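Local structure of probable hydrolase (Pseudomonas aeruginosa, 7AL6) at residues A[230-235]-A[257-262]; A[126-131]-A[243-248]. The protein is of unknown function but has an alpha/beta hydrolase fold and is probably a hydrolase, possibly one acting on lipids. All coordinates share one frame; numbering follows the deposited sequence. Where two conformers were deposited one is given.

Contact 1. Residues A[230-235]-A[257-262]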
loop_
_atom_site.group_PDB
_atom_site.type_symbol
_atom_site.label_atom_id
_atom_site.label_comp_id
_atom_site.label_asym_id
_atom_site.label_seq_id
_atom_site.Cartn_x
_atom_site.Cartn_y
_atom_site.Cartn_z
ATOM N N SER A 230 20.864 1.655 -33.042
ATOM C CA SER A 230 22.307 1.804 -32.906
ATOM C C SER A 230 22.789 1.021 -31.686
ATOM O O SER A 230 22.400 1.312 -30.542
ATOM C CB SER A 230 22.666 3.270 -32.790
ATOM O OG SER A 230 24.082 3.454 -32.769
ATOM N N LEU A 231 23.632 0.032 -31.921
ATOM C CA LEU A 231 24.178 -0.796 -30.860
ATOM C C LEU A 231 25.676 -0.563 -30.639
ATOM O O LEU A 231 26.498 -0.707 -31.564
ATOM C CB LEU A 231 23.915 -2.263 -31.154
ATOM C CG LEU A 231 24.502 -3.267 -30.167
ATOM C CD1 LEU A 231 23.958 -3.162 -28.737
ATOM C CD2 LEU A 231 24.236 -4.627 -30.737
ATOM N N VAL A 232 26.039 -0.272 -29.387
ATOM C CA VAL A 232 27.441 -0.121 -28.987
ATOM C C VAL A 232 27.872 -1.378 -28.258
ATOM O O VAL A 232 27.170 -1.873 -27.362
ATOM C CB VAL A 232 27.655 1.121 -28.121
ATOM C CG1 VAL A 232 29.024 1.040 -27.406
ATOM C CG2 VAL A 232 27.554 2.363 -29.000
ATOM N N LEU A 233 29.034 -1.895 -28.650
ATOM C CA LEU A 233 29.570 -3.159 -28.160
ATOM C C LEU A 233 30.920 -2.870 -27.535
ATOM O O LEU A 233 31.807 -2.359 -28.218
ATOM C CB LEU A 233 29.729 -4.159 -29.305
ATOM C CG LEU A 233 28.376 -4.454 -29.950
ATOM C CD1 LEU A 233 28.547 -4.992 -31.336
ATOM C CD2 LEU A 233 27.633 -5.435 -29.054
ATOM N N ALA A 234 31.019 -3.109 -26.237
ATOM C CA ALA A 234 32.234 -2.875 -25.443
ATOM C C ALA A 234 33.221 -4.001 -25.757
ATOM O O ALA A 234 32.828 -5.129 -25.595
ATOM C CB ALA A 234 31.909 -2.832 -23.980
ATOM N N GLU A 235 34.483 -3.690 -26.013
ATOM C CA GLU A 235 35.432 -4.862 -26.381
ATOM C C GLU A 235 35.578 -6.015 -25.281
ATOM O O GLU A 235 35.695 -7.261 -25.405
ATOM C CB GLU A 235 36.841 -4.280 -26.416
ATOM C CG GLU A 235 37.895 -5.297 -26.811
ATOM C CD GLU A 235 39.273 -4.733 -27.110
ATOM O OE1 GLU A 235 40.206 -5.536 -27.306
ATOM O OE2 GLU A 235 39.417 -3.503 -27.157
ATOM N N HIS A 257 28.673 -0.547 -33.409
ATOM C CA HIS A 257 29.913 0.193 -33.212
ATOM C C HIS A 257 30.705 -0.496 -32.118
ATOM O O HIS A 257 30.221 -0.662 -30.992
ATOM C CB HIS A 257 29.643 1.665 -32.888
ATOM C CG HIS A 257 29.284 2.476 -34.097
ATOM N ND1 HIS A 257 28.009 2.511 -34.623
ATOM C CD2 HIS A 257 30.056 3.214 -34.931
ATOM C CE1 HIS A 257 28.005 3.248 -35.715
ATOM N NE2 HIS A 257 29.231 3.702 -35.912
ATOM N N HIS A 258 31.895 -0.959 -32.472
ATOM C CA HIS A 258 32.763 -1.672 -31.553
ATOM C C HIS A 258 33.672 -0.656 -30.907
ATOM O O HIS A 258 34.383 0.069 -31.612
ATOM C CB HIS A 258 33.602 -2.711 -32.291
ATOM C CG HIS A 258 32.789 -3.822 -32.820
ATOM N ND1 HIS A 258 32.193 -3.773 -34.066
ATOM C CD2 HIS A 258 32.352 -4.953 -32.226
ATOM C CE1 HIS A 258 31.488 -4.875 -34.241
ATOM N NE2 HIS A 258 31.553 -5.598 -33.140
ATOM N N LEU A 259 33.667 -0.598 -29.580
ATOM C CA LEU A 259 34.491 0.396 -28.909
ATOM C C LEU A 259 35.236 -0.244 -27.755
ATOM O O LEU A 259 34.838 -1.298 -27.244
ATOM C CB LEU A 259 33.647 1.564 -28.376
ATOM C CG LEU A 259 33.009 2.484 -29.408
ATOM C CD1 LEU A 259 31.984 3.404 -28.731
ATOM C CD2 LEU A 259 34.095 3.289 -30.057
ATOM N N PRO A 260 36.327 0.359 -27.331
ATOM C CA PRO A 260 37.103 -0.238 -26.235
ATOM C C PRO A 260 36.386 -0.075 -24.905
ATOM O O PRO A 260 35.467 0.743 -24.747
ATOM C CB PRO A 260 38.418 0.544 -26.251
ATOM C CG PRO A 260 38.136 1.781 -26.993
ATOM C CD PRO A 260 36.891 1.630 -27.816
ATOM N N GLY A 261 36.807 -0.873 -23.944
ATOM C CA GLY A 261 36.412 -0.662 -22.562
ATOM C C GLY A 261 35.561 -1.795 -22.062
ATOM O O GLY A 261 35.352 -2.810 -22.741
ATOM N N GLY A 262 35.037 -1.603 -20.853
ATOM C CA GLY A 262 34.203 -2.595 -20.204
ATOM C C GLY A 262 32.707 -2.394 -20.453
ATOM O O GLY A 262 32.272 -1.539 -21.218
HETATM O O HOH W 1 39.187 -2.603 -24.526
#
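Val232, Leu233 and Ala234 pair with His257, His258 and Leu259 in a parallel beta ladder between the last two strands of the central sheet in this alpha/beta hydrolase fold, 229-234 and the outermost 255-259. Leu231, Leu233 and Glu235 hydrogen-bond to His257 and Leu259: His257 N gives its hydrogen to Leu231 O at 2.9 Å, and His257 O accepts from Leu233 N. One step on, Leu259 N donates to Leu233 O, the straightest of the bonds at 171°, and Leu259 O receives Glu235 N at 2.7 Å with a more bent 133°. The strand axes differ by 26° in direction, a modest twist.

Each face carries its own packing. Val232 CG1 meets Leu259 CD1 at 4.0 Å where the two side chains cross obliquely, and Leu265 of helix 265-268 touches both residues. On the other face, Leu233 CD1 comes 3.6 Å from His258 NE2; in both residues CG stands beside the backbone N, which sends the two side chains off in the same direction.

At the end of the ladder the methyl of Ala234, CB, lies 3.1 Å from Gly262 O, a tight approach. In the conformer given, a water donates to Glu235 OE2 and accepts from Gly261 N. Backbone bonds therefore fix the alignment of the strands largely independently of side-chain identity, while the water adds a polar link in that conformer alone.

Contact 2. Residues A[126-131]-A[243-248]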
loop_
_atom_site.group_PDB
_atom_site.type_symbol
_atom_site.label_atom_id
_atom_site.label_comp_id
_atom_site.label_asym_id
_atom_site.label_seq_id
_atom_site.Cartn_x
_atom_site.Cartn_y
_atom_site.Cartn_z
ATOM N N ASP A 126 25.728 -2.152 -25.041
ATOM C CA ASP A 126 26.201 -3.469 -24.574
ATOM C C ASP A 126 25.095 -4.348 -23.999
ATOM O O ASP A 126 25.352 -4.973 -23.022
ATOM C CB ASP A 126 27.316 -3.278 -23.558
ATOM C CG ASP A 126 28.378 -4.346 -23.672
ATOM O OD1 ASP A 126 28.790 -4.595 -24.771
ATOM O OD2 ASP A 126 28.729 -4.911 -22.669
ATOM N N GLY A 127 23.916 -4.353 -24.590
ATOM C CA GLY A 127 22.796 -5.211 -24.187
ATOM C C GLY A 127 21.866 -5.452 -25.344
ATOM O O GLY A 127 21.747 -4.586 -26.151
ATOM N N LEU A 128 21.207 -6.590 -25.378
ATOM C CA LEU A 128 20.265 -6.927 -26.423
ATOM C C LEU A 128 19.147 -7.837 -25.936
ATOM O O LEU A 128 17.952 -7.464 -25.968
ATOM C CB LEU A 128 21.014 -7.589 -27.582
ATOM C CG LEU A 128 20.129 -7.836 -28.799
ATOM C CD1 LEU A 128 19.692 -6.462 -29.334
ATOM C CD2 LEU A 128 20.816 -8.605 -29.880
ATOM N N ILE A 129 19.504 -9.035 -25.488
ATOM C CA ILE A 129 18.489 -10.008 -25.092
ATOM C C ILE A 129 18.794 -10.473 -23.678
ATOM O O ILE A 129 19.935 -10.378 -23.212
ATOM C CB ILE A 129 18.441 -11.220 -26.047
ATOM C CG1 ILE A 129 19.848 -11.732 -26.309
ATOM C CG2 ILE A 129 17.752 -10.844 -27.372
ATOM C CD1 ILE A 129 19.871 -13.096 -26.995
ATOM N N PRO A 130 17.803 -11.031 -22.989
ATOM C CA PRO A 130 18.062 -11.573 -21.652
ATOM C C PRO A 130 18.592 -12.995 -21.723
ATOM O O PRO A 130 18.655 -13.582 -22.813
ATOM C CB PRO A 130 16.678 -11.534 -21.003
ATOM C CG PRO A 130 15.747 -11.873 -22.189
ATOM C CD PRO A 130 16.377 -11.154 -23.366
ATOM N N TYR A 131 18.948 -13.555 -20.562
ATOM C CA TYR A 131 19.106 -15.001 -20.429
ATOM C C TYR A 131 17.764 -15.693 -20.608
ATOM O O TYR A 131 16.732 -15.213 -20.131
ATOM C CB TYR A 131 19.702 -15.354 -19.067
ATOM C CG TYR A 131 21.168 -15.022 -18.946
ATOM C CD1 TYR A 131 22.044 -15.272 -20.000
ATOM C CD2 TYR A 131 21.676 -14.447 -17.796
ATOM C CE1 TYR A 131 23.395 -14.957 -19.909
ATOM C CE2 TYR A 131 23.029 -14.140 -17.688
ATOM C CZ TYR A 131 23.880 -14.394 -18.753
ATOM O OH TYR A 131 25.225 -14.091 -18.672
ATOM N N PRO A 243 30.639 -14.933 -27.129
ATOM C CA PRO A 243 30.991 -14.798 -28.539
ATOM C C PRO A 243 29.964 -15.424 -29.486
ATOM O O PRO A 243 30.135 -15.318 -30.654
ATOM C CB PRO A 243 32.337 -15.512 -28.667
ATOM C CG PRO A 243 32.316 -16.503 -27.541
ATOM C CD PRO A 243 31.568 -15.803 -26.430
ATOM N N ARG A 244 28.964 -16.127 -28.960
ATOM C CA ARG A 244 27.830 -16.684 -29.747
ATOM C C ARG A 244 26.965 -15.534 -30.298
ATOM O O ARG A 244 26.350 -15.694 -31.346
ATOM C CB ARG A 244 27.039 -17.673 -28.894
ATOM C CG ARG A 244 27.364 -19.124 -29.213
ATOM C CD ARG A 244 26.435 -20.133 -28.559
ATOM N NE ARG A 244 25.023 -19.921 -28.847
ATOM C CZ ARG A 244 24.039 -20.225 -28.008
ATOM N NH1 ARG A 244 22.783 -19.993 -28.342
ATOM N NH2 ARG A 244 24.314 -20.778 -26.845
ATOM N N MET A 245 26.923 -14.409 -29.594
ATOM C CA MET A 245 26.176 -13.189 -29.954
ATOM C C MET A 245 26.639 -12.665 -31.313
ATOM O O MET A 245 25.805 -12.162 -32.043
ATOM C CB MET A 245 26.462 -12.100 -28.920
ATOM C CG MET A 245 25.559 -12.145 -27.717
ATOM S SD MET A 245 23.844 -11.844 -28.106
ATOM C CE MET A 245 24.039 -10.574 -29.343
ATOM N N ARG A 246 27.927 -12.771 -31.628
ATOM C CA ARG A 246 28.514 -12.153 -32.838
ATOM C C ARG A 246 27.780 -12.643 -34.081
ATOM O O ARG A 246 27.490 -11.833 -34.928
ATOM C CB ARG A 246 30.002 -12.489 -32.846
ATOM C CG ARG A 246 30.756 -12.060 -34.089
ATOM C CD ARG A 246 32.240 -12.084 -33.811
ATOM N NE ARG A 246 32.784 -10.789 -34.143
ATOM C CZ ARG A 246 33.213 -9.893 -33.269
ATOM N NH1 ARG A 246 33.672 -8.739 -33.710
ATOM N NH2 ARG A 246 33.204 -10.146 -31.974
ATOM N N ALA A 247 27.439 -13.915 -34.153
ATOM C CA ALA A 247 26.715 -14.453 -35.303
ATOM C C ALA A 247 25.265 -13.983 -35.324
ATOM O O ALA A 247 24.697 -13.743 -36.393
ATOM C CB ALA A 247 26.761 -15.980 -35.287
ATOM N N LEU A 248 24.633 -13.854 -34.161
ATOM C CA LEU A 248 23.292 -13.281 -34.163
ATOM C C LEU A 248 23.319 -11.857 -34.706
ATOM O O LEU A 248 22.523 -11.499 -35.590
ATOM C CB LEU A 248 22.694 -13.302 -32.763
ATOM C CG LEU A 248 21.372 -12.555 -32.657
ATOM C CD1 LEU A 248 20.287 -13.168 -33.545
ATOM C CD2 LEU A 248 20.978 -12.498 -31.140
#
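Leu128 and Ile129, in the loop after strand 119-125, meet Met245 and Leu248 of helix 245-250 through apolar carbon and sulfur atoms. The closest approach is between the two methyl groups Leu128 CD2 and Met245 CE, at 3.8 Å. Met245 reaches it with a folded chain: bends at chi2 (-64°) and chi3 (-39°) swing the terminal methyl round toward the loop. The same Leu128 CD2 also lies 4.1 Å from Leu248 CD2, so one branch of the leucine touches both helix residues, which are three positions apart.

Ile129 meets the same two residues more loosely. Its CD1 stands 4.3 Å from Met245 SD, and an equal 4.3 Å separates that methyl from Leu248 CD2.

In alpha/beta hydrolases the acid of the catalytic triad usually follows the seventh strand; here the probable one, Asp126, follows the sixth, a placement known in some relatives. Asp126 OD2 is hydrogen-bonded to His263 ND1 and to Met238 N, and Ser102 lies on a probable nucleophile elbow. The hydrophobic contact begins two residues beyond this aspartate.

Further apolar groups pack against the cluster. Val109 of helix 103-114, together with Leu252 and Phe254, touches Leu128, whereas helix 215-223 supplies Ala218 and Val222 against Ile129 and Leu219 against Leu248. Leu248 O accepts a hydrogen bond from Thr251 OG1.

The centres of contact 1 and contact 2 lie 13 Å apart, on the same side of the chain's centre, and their segments alternate in sequence: 126-131, 230-235, 243-248, 257-262. Strand 119-125 is the sheet neighbour of 229-234, so the loop of contact 2 leaves the sheet beside the ladder of contact 1. They touch directly, Asp126 N probably bonding to Val232 O at 2.7 Å and Asp126 OD1 probably to Ala234 N, while Leu231 CD1 packs on Gly127 O. Helix 245-250 leads on to strand 255-259. Contact 2 contains Asp126, and segment 257-262 of contact 1 ends one residue before His263, so together they hold the strand ends and loops that unite this probable pair.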